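PDB 5GIZ: putative hemin transport system, substrate-binding protein from Burkholderia cenocepacia J2315, which binds heme in the periplasm, probably delivering it to a membrane transporter for uptake. Local coordinates for residues A16-A21 and T109-A114; P49-Q54 and L63-D68; A141-P144 and Q148-R151. One frame throughout, in Å; residues are numbered along the deposited sequence.

How the contacts relate
Three small contacts sit at different places in a two-lobed substrate-binding protein, and one of them, contact 2, shares its first segment with the heme site. Contacts 1 and 2 belong to the N-terminal lobe, where the chain of contact 2 falls between the two segments of contact 1; their centres are 18 Å apart and their nearest atoms about 8 Å. Contact 3 follows later, where the long helix 118-141 hands the chain over to the second lobe, and its centre lies 43 Å from that of contact 2, on the opposite side of the molecule's centre. Contact 2 comes nearest to function, because its first segment carries Y53, the axial heme ligand. The present model is the apo form, without heme.

Contact 1 (A16-A21 and T109-A114); sequences AETAFA and TGVAQA
T18 and V111 meet with their branches at an oblique angle, the single methyl of the threonine resting over the fork of the valine. T18 CG2 lies 3.8 Å from V111 CB, and the two valine methyls, CG1 and CG2, are only slightly farther from it. This is a methyl seated on an isopropyl group rather than two tips in collision. The threonine is turned for the purpose: with chi1 at -60°, CG2 is anti to the backbone N and projects toward helix 101-114, while OG1 folds back beside its own backbone and bonds to the carbonyl oxygen of A14. The polar branch is thereby satisfied inside its own helix, and the face offered to the valine is purely apolar.

V111 CG1 reaches further along helix 13-23 and settles against A19, at 4.2 Å from A19 CA and 4.3 Å from A19 CB. The small alanine lets the valine methyl come down to the level of the backbone, and here the helices approach to 6.7 Å between the CA atoms of A19 and V111. All three residues are buried. L15 and L22 also touch V111, so that the valine is a knob surrounded by residues 15, 18, 19 and 22, spaced as in a classical knobs-into-holes hole. A19 further packs on L32 of the parallel sheet, and V111 on F95. Helix-on-helix packing beside a parallel sheet of strand order 2-1-3-4 is characteristic of the Rossmann-like lobe of periplasmic binding proteins.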
# COMPACT_ATOMS: atom_id res chain seq x y z
N ALA A 16 -2.97 1.07 -10.26
CA ALA A 16 -3.62 0.10 -11.08
C ALA A 16 -4.99 -0.26 -10.52
O ALA A 16 -5.96 -0.39 -11.27
CB ALA A 16 -2.76 -1.15 -11.25
N GLU A 17 -5.08 -0.43 -9.21
CA GLU A 17 -6.37 -0.67 -8.59
C GLU A 17 -7.34 0.45 -8.91
O GLU A 17 -8.53 0.18 -9.17
CB GLU A 17 -6.24 -0.81 -7.08
CG GLU A 17 -5.55 -2.10 -6.62
CD GLU A 17 -5.75 -2.38 -5.16
OE1 GLU A 17 -6.86 -2.16 -4.64
OE2 GLU A 17 -4.80 -2.83 -4.48
N THR A 18 -6.86 1.69 -8.82
CA THR A 18 -7.73 2.81 -9.11
C THR A 18 -8.23 2.77 -10.54
O THR A 18 -9.44 2.86 -10.80
CB THR A 18 -6.95 4.10 -8.83
OG1 THR A 18 -6.53 4.17 -7.46
CG2 THR A 18 -7.78 5.35 -9.14
N ALA A 19 -7.31 2.55 -11.47
CA ALA A 19 -7.73 2.45 -12.85
C ALA A 19 -8.75 1.36 -13.08
O ALA A 19 -9.78 1.57 -13.73
CB ALA A 19 -6.54 2.25 -13.76
N PHE A 20 -8.49 0.17 -12.56
CA PHE A 20 -9.43 -0.90 -12.80
C PHE A 20 -10.75 -0.61 -12.13
O PHE A 20 -11.77 -0.99 -12.67
CB PHE A 20 -8.85 -2.29 -12.43
CG PHE A 20 -7.89 -2.84 -13.46
CD1 PHE A 20 -8.31 -3.20 -14.70
CD2 PHE A 20 -6.56 -2.89 -13.18
CE1 PHE A 20 -7.41 -3.66 -15.66
CE2 PHE A 20 -5.67 -3.41 -14.10
CZ PHE A 20 -6.07 -3.73 -15.35
N ALA A 21 -10.75 0.08 -10.97
CA ALA A 21 -11.98 0.36 -10.21
C ALA A 21 -12.92 1.35 -10.93
O ALA A 21 -14.09 1.41 -10.63
CB ALA A 21 -11.61 0.90 -8.83
N THR A 109 -9.49 10.96 -8.36
CA THR A 109 -9.88 12.03 -9.25
C THR A 109 -8.81 12.27 -10.31
O THR A 109 -9.13 12.58 -11.48
CB THR A 109 -10.17 13.35 -8.47
OG1 THR A 109 -9.02 13.81 -7.74
CG2 THR A 109 -11.32 13.10 -7.52
N GLY A 110 -7.53 12.16 -9.92
CA GLY A 110 -6.40 12.34 -10.83
C GLY A 110 -6.31 11.29 -11.94
O GLY A 110 -6.08 11.58 -13.11
N VAL A 111 -6.46 10.02 -11.56
CA VAL A 111 -6.41 8.97 -12.54
C VAL A 111 -7.66 9.15 -13.46
O VAL A 111 -7.56 9.06 -14.66
CB VAL A 111 -6.38 7.57 -11.87
CG1 VAL A 111 -6.69 6.47 -12.89
CG2 VAL A 111 -5.03 7.37 -11.20
N ALA A 112 -8.84 9.44 -12.88
CA ALA A 112 -10.04 9.59 -13.73
C ALA A 112 -9.88 10.76 -14.73
O ALA A 112 -10.30 10.65 -15.91
CB ALA A 112 -11.28 9.79 -12.86
N GLN A 113 -9.24 11.84 -14.29
CA GLN A 113 -8.93 12.96 -15.18
C GLN A 113 -8.00 12.53 -16.31
O GLN A 113 -8.27 12.82 -17.48
CB GLN A 113 -8.27 14.11 -14.43
CG GLN A 113 -7.75 15.25 -15.35
CD GLN A 113 -8.82 15.97 -16.16
OE1 GLN A 113 -8.56 16.45 -17.28
NE2 GLN A 113 -10.02 16.08 -15.60
N ALA A 114 -6.89 11.85 -15.95
CA ALA A 114 -5.88 11.46 -16.92
C ALA A 114 -6.47 10.55 -17.98
O ALA A 114 -6.06 10.59 -19.15
CB ALA A 114 -4.71 10.77 -16.24

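Contact 2 (P49-Q54 and L63-D68); sequences PKVGYQ and LSLRPD
L65 meets V51 through one methyl, and two torsions put it there: chi1 of -59° sets CG beside the backbone N, and chi2 of 176° extends CD1 away from the main chain toward segment 49-54. V51, with chi1 at -68°, places CG1 beside its own N and facing the leucine. The setting is the N-terminal Rossmann-like lobe of a periplasmic binding protein, at the place where helix 59-64 ends and the chain turns toward strand 69-72 of the parallel sheet.

The two side chains do not meet head-on. They run past one another in opposite directions and overlap near their ends, a purely apolar meeting. P49, two residues before V51, presents its ring to the same leucine methyl more loosely, so CD1 has a proline and a valine as neighbours along one extended piece of chain. Backbone bonds hold that piece as well: P49 and V51 with A35, G52 with T37. L65 in turn packs on I9 of the sheet, while its carbonyl oxygen accepts a bond from R7. V51 also touches L62, which ties the loop to helix 59-64, the helix that follows it.

The positive phi of G52 is a backbone setting suited to glycine. It turns the chain into Y53, the axial heme ligand in the heme-bound protein. The tightest touch is V51 CG1 to L65 CD1, at 3.8 Å, with P49 CB at 4.5 Å from L65 CD1.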
# COMPACT_ATOMS: atom_id res chain seq x y z
N PRO A 49 1.26 -7.72 -18.69
CA PRO A 49 2.72 -7.87 -18.76
C PRO A 49 3.41 -6.83 -17.87
O PRO A 49 2.95 -5.67 -17.77
CB PRO A 49 3.03 -7.64 -20.24
CG PRO A 49 1.76 -7.96 -20.95
CD PRO A 49 0.64 -7.59 -20.02
N LYS A 50 4.51 -7.22 -17.23
CA LYS A 50 5.17 -6.35 -16.28
C LYS A 50 6.50 -5.91 -16.84
O LYS A 50 7.19 -6.70 -17.53
CB LYS A 50 5.36 -7.03 -14.91
CG LYS A 50 4.07 -7.60 -14.32
CD LYS A 50 3.04 -6.51 -14.21
CE LYS A 50 1.91 -6.84 -13.23
NZ LYS A 50 1.01 -7.92 -13.58
N VAL A 51 6.86 -4.67 -16.50
CA VAL A 51 8.07 -4.04 -17.01
C VAL A 51 9.04 -3.61 -15.93
O VAL A 51 9.73 -2.60 -16.04
CB VAL A 51 7.72 -2.92 -18.01
CG1 VAL A 51 7.12 -3.53 -19.26
CG2 VAL A 51 6.87 -1.86 -17.33
N GLY A 52 9.16 -4.44 -14.92
CA GLY A 52 10.12 -4.26 -13.87
C GLY A 52 9.47 -3.96 -12.56
O GLY A 52 8.24 -3.71 -12.49
N TYR A 53 10.27 -4.06 -11.51
CA TYR A 53 9.81 -3.56 -10.20
C TYR A 53 9.69 -2.04 -10.30
O TYR A 53 10.38 -1.40 -11.07
CB TYR A 53 10.74 -3.98 -9.03
CG TYR A 53 10.40 -3.32 -7.69
CD1 TYR A 53 9.19 -3.61 -7.02
CD2 TYR A 53 11.29 -2.42 -7.07
CE1 TYR A 53 8.89 -3.02 -5.82
CE2 TYR A 53 10.97 -1.82 -5.87
CZ TYR A 53 9.78 -2.13 -5.24
OH TYR A 53 9.45 -1.56 -4.02
N GLN A 54 8.77 -1.48 -9.52
CA GLN A 54 8.42 -0.05 -9.65
C GLN A 54 9.60 0.91 -9.51
O GLN A 54 9.61 1.89 -10.22
CB GLN A 54 7.22 0.37 -8.77
CG GLN A 54 7.51 1.06 -7.49
CD GLN A 54 6.29 1.19 -6.60
OE1 GLN A 54 6.27 0.64 -5.53
NE2 GLN A 54 5.30 1.94 -7.03
N LEU A 63 8.56 0.78 -23.12
CA LEU A 63 8.29 1.35 -24.45
C LEU A 63 7.91 0.33 -25.47
O LEU A 63 7.20 0.64 -26.42
CB LEU A 63 9.48 2.19 -24.96
CG LEU A 63 9.69 3.47 -24.16
CD1 LEU A 63 11.06 4.07 -24.44
CD2 LEU A 63 8.58 4.46 -24.38
N SER A 64 8.38 -0.91 -25.32
CA SER A 64 8.01 -1.94 -26.28
C SER A 64 6.51 -2.27 -26.26
O SER A 64 5.99 -2.85 -27.23
CB SER A 64 8.81 -3.23 -26.03
OG SER A 64 8.31 -4.01 -24.98
N LEU A 65 5.82 -1.86 -25.20
CA LEU A 65 4.41 -2.02 -25.13
C LEU A 65 3.63 -0.86 -25.77
O LEU A 65 2.39 -0.81 -25.69
CB LEU A 65 3.96 -2.26 -23.68
CG LEU A 65 4.57 -3.47 -23.00
CD1 LEU A 65 4.10 -3.51 -21.55
CD2 LEU A 65 4.20 -4.73 -23.76
N ARG A 66 4.35 0.05 -26.42
CA ARG A 66 3.72 1.16 -27.16
C ARG A 66 2.69 1.96 -26.37
O ARG A 66 1.56 2.14 -26.79
CB ARG A 66 3.11 0.63 -28.44
CG ARG A 66 4.12 -0.09 -29.31
CD ARG A 66 3.53 -0.67 -30.59
NE ARG A 66 2.65 -1.76 -30.25
CZ ARG A 66 1.32 -1.69 -30.22
NH1 ARG A 66 0.70 -0.61 -30.60
NH2 ARG A 66 0.65 -2.75 -29.81
N PRO A 67 3.08 2.46 -25.19
CA PRO A 67 2.09 3.25 -24.45
C PRO A 67 1.82 4.59 -25.09
O PRO A 67 2.72 5.19 -25.66
CB PRO A 67 2.80 3.51 -23.12
CG PRO A 67 4.26 3.48 -23.48
CD PRO A 67 4.36 2.36 -24.47
N ASP A 68 0.60 5.09 -24.92
CA ASP A 68 0.27 6.48 -25.14
C ASP A 68 0.37 7.31 -23.86
O ASP A 68 0.54 8.54 -23.91
CB ASP A 68 -1.17 6.60 -25.65
CG ASP A 68 -1.37 5.92 -26.96
OD1 ASP A 68 -0.50 6.11 -27.90
OD2 ASP A 68 -2.28 5.08 -27.11

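Contact 3 (A141-P144 and Q148-R151); sequences ARVP and QPPR. With SO4 (sulfate ion), chain D.
P150 lays one side of its ring against P144 and V143, and its three side-chain carbons, CB, CG and CD, can be followed in turn. CB, the most distant, is 4.2 Å from P144 O. CG comes to 3.5 Å from P144 O and also rests against the CB of that proline. CD is closest, 3.4 Å from P144 O, and has V143 CG1 beside that oxygen, at 4.0 Å. All this lies in the loop joining the long helix 118-141, the inter-lobe helix characteristic of this class of periplasmic binding proteins, to strand 151-159 of the C-terminal alpha/beta lobe, built on a mixed sheet; residues 143-144 fold against 148-150.

V143 reaches across because its CG1 stands anti to the backbone N, chi1 -178°; the same methyl also lies over the Q148-P149 peptide. A water bridges the loop, donating to P144 O at 2.6 Å and to Q148 O at 2.8 Å. It occupies the gap between two carbonyl oxygens that could not bond each other. L270 covers both P144 and P150, helix 255-269 packs on P144, and the backbone of P150 is bonded to R182, so the turn is anchored to the body of the lobe.

The next residue, R151, opens the strand and points its guanidinium the other way. NE bonds to A202 O and NH2 to A184 O, which should fix the rotation of the group. A sulfate ion, probably from the crystallisation liquor, sits at its edge with S in the plane: NH2 donates to sulfate O4 at 2.9 Å (161°), and NH1 to sulfate O1 at 3.2 Å (163°).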
# COMPACT_ATOMS: atom_id res chain seq x y z
N ALA A 141 -16.12 2.78 17.10
CA ALA A 141 -17.07 2.06 17.95
C ALA A 141 -16.34 1.43 19.13
O ALA A 141 -16.84 1.41 20.26
CB ALA A 141 -17.78 0.99 17.14
N ARG A 142 -15.14 0.92 18.87
CA ARG A 142 -14.40 0.27 19.91
C ARG A 142 -12.90 0.22 19.59
O ARG A 142 -12.48 -0.24 18.53
CB ARG A 142 -14.96 -1.12 20.11
CG ARG A 142 -14.65 -1.73 21.44
CD ARG A 142 -15.31 -3.09 21.56
NE ARG A 142 -16.79 -3.04 21.49
CZ ARG A 142 -17.61 -2.93 22.54
NH1 ARG A 142 -17.14 -2.83 23.78
NH2 ARG A 142 -18.92 -2.91 22.33
N VAL A 143 -12.11 0.64 20.57
CA VAL A 143 -10.66 0.60 20.45
C VAL A 143 -10.24 -0.86 20.57
O VAL A 143 -10.70 -1.58 21.46
CB VAL A 143 -10.01 1.40 21.60
CG1 VAL A 143 -8.51 1.42 21.50
CG2 VAL A 143 -10.56 2.83 21.63
N PRO A 144 -9.37 -1.34 19.68
CA PRO A 144 -8.82 -2.71 19.83
C PRO A 144 -8.24 -2.89 21.24
O PRO A 144 -7.38 -2.09 21.66
CB PRO A 144 -7.76 -2.78 18.75
CG PRO A 144 -8.29 -1.84 17.68
CD PRO A 144 -8.84 -0.69 18.48
N GLN A 148 -6.96 2.01 25.92
CA GLN A 148 -6.37 3.06 25.11
C GLN A 148 -5.75 2.46 23.87
O GLN A 148 -5.56 1.22 23.81
CB GLN A 148 -5.32 3.80 25.87
CG GLN A 148 -5.90 4.66 26.96
CD GLN A 148 -5.05 4.55 28.17
OE1 GLN A 148 -5.17 3.59 28.96
NE2 GLN A 148 -4.15 5.50 28.33
N PRO A 149 -5.43 3.30 22.89
CA PRO A 149 -4.88 2.75 21.66
C PRO A 149 -3.68 1.82 21.89
O PRO A 149 -2.72 2.17 22.60
CB PRO A 149 -4.50 4.00 20.89
CG PRO A 149 -5.58 5.00 21.30
CD PRO A 149 -5.76 4.73 22.76
N PRO A 150 -3.74 0.57 21.39
CA PRO A 150 -2.64 -0.34 21.64
C PRO A 150 -1.39 -0.02 20.78
O PRO A 150 -1.49 0.56 19.69
CB PRO A 150 -3.26 -1.70 21.28
CG PRO A 150 -4.25 -1.37 20.22
CD PRO A 150 -4.86 -0.09 20.68
N ARG A 151 -0.22 -0.48 21.25
CA ARG A 151 1.03 -0.23 20.54
C ARG A 151 1.29 -1.33 19.54
O ARG A 151 1.32 -2.49 19.90
CB ARG A 151 2.19 -0.12 21.52
CG ARG A 151 1.99 0.93 22.62
CD ARG A 151 3.20 0.99 23.55
NE ARG A 151 4.34 1.59 22.88
CZ ARG A 151 4.56 2.88 22.75
NH1 ARG A 151 3.69 3.78 23.18
NH2 ARG A 151 5.64 3.28 22.07
S SO4 D . 5.41 7.09 22.82
O1 SO4 D . 4.10 6.80 22.20
O2 SO4 D . 5.80 8.43 22.37
O3 SO4 D . 5.28 7.00 24.29
O4 SO4 D . 6.41 6.10 22.36
O HOH W 1 -7.01 -1.17 24.10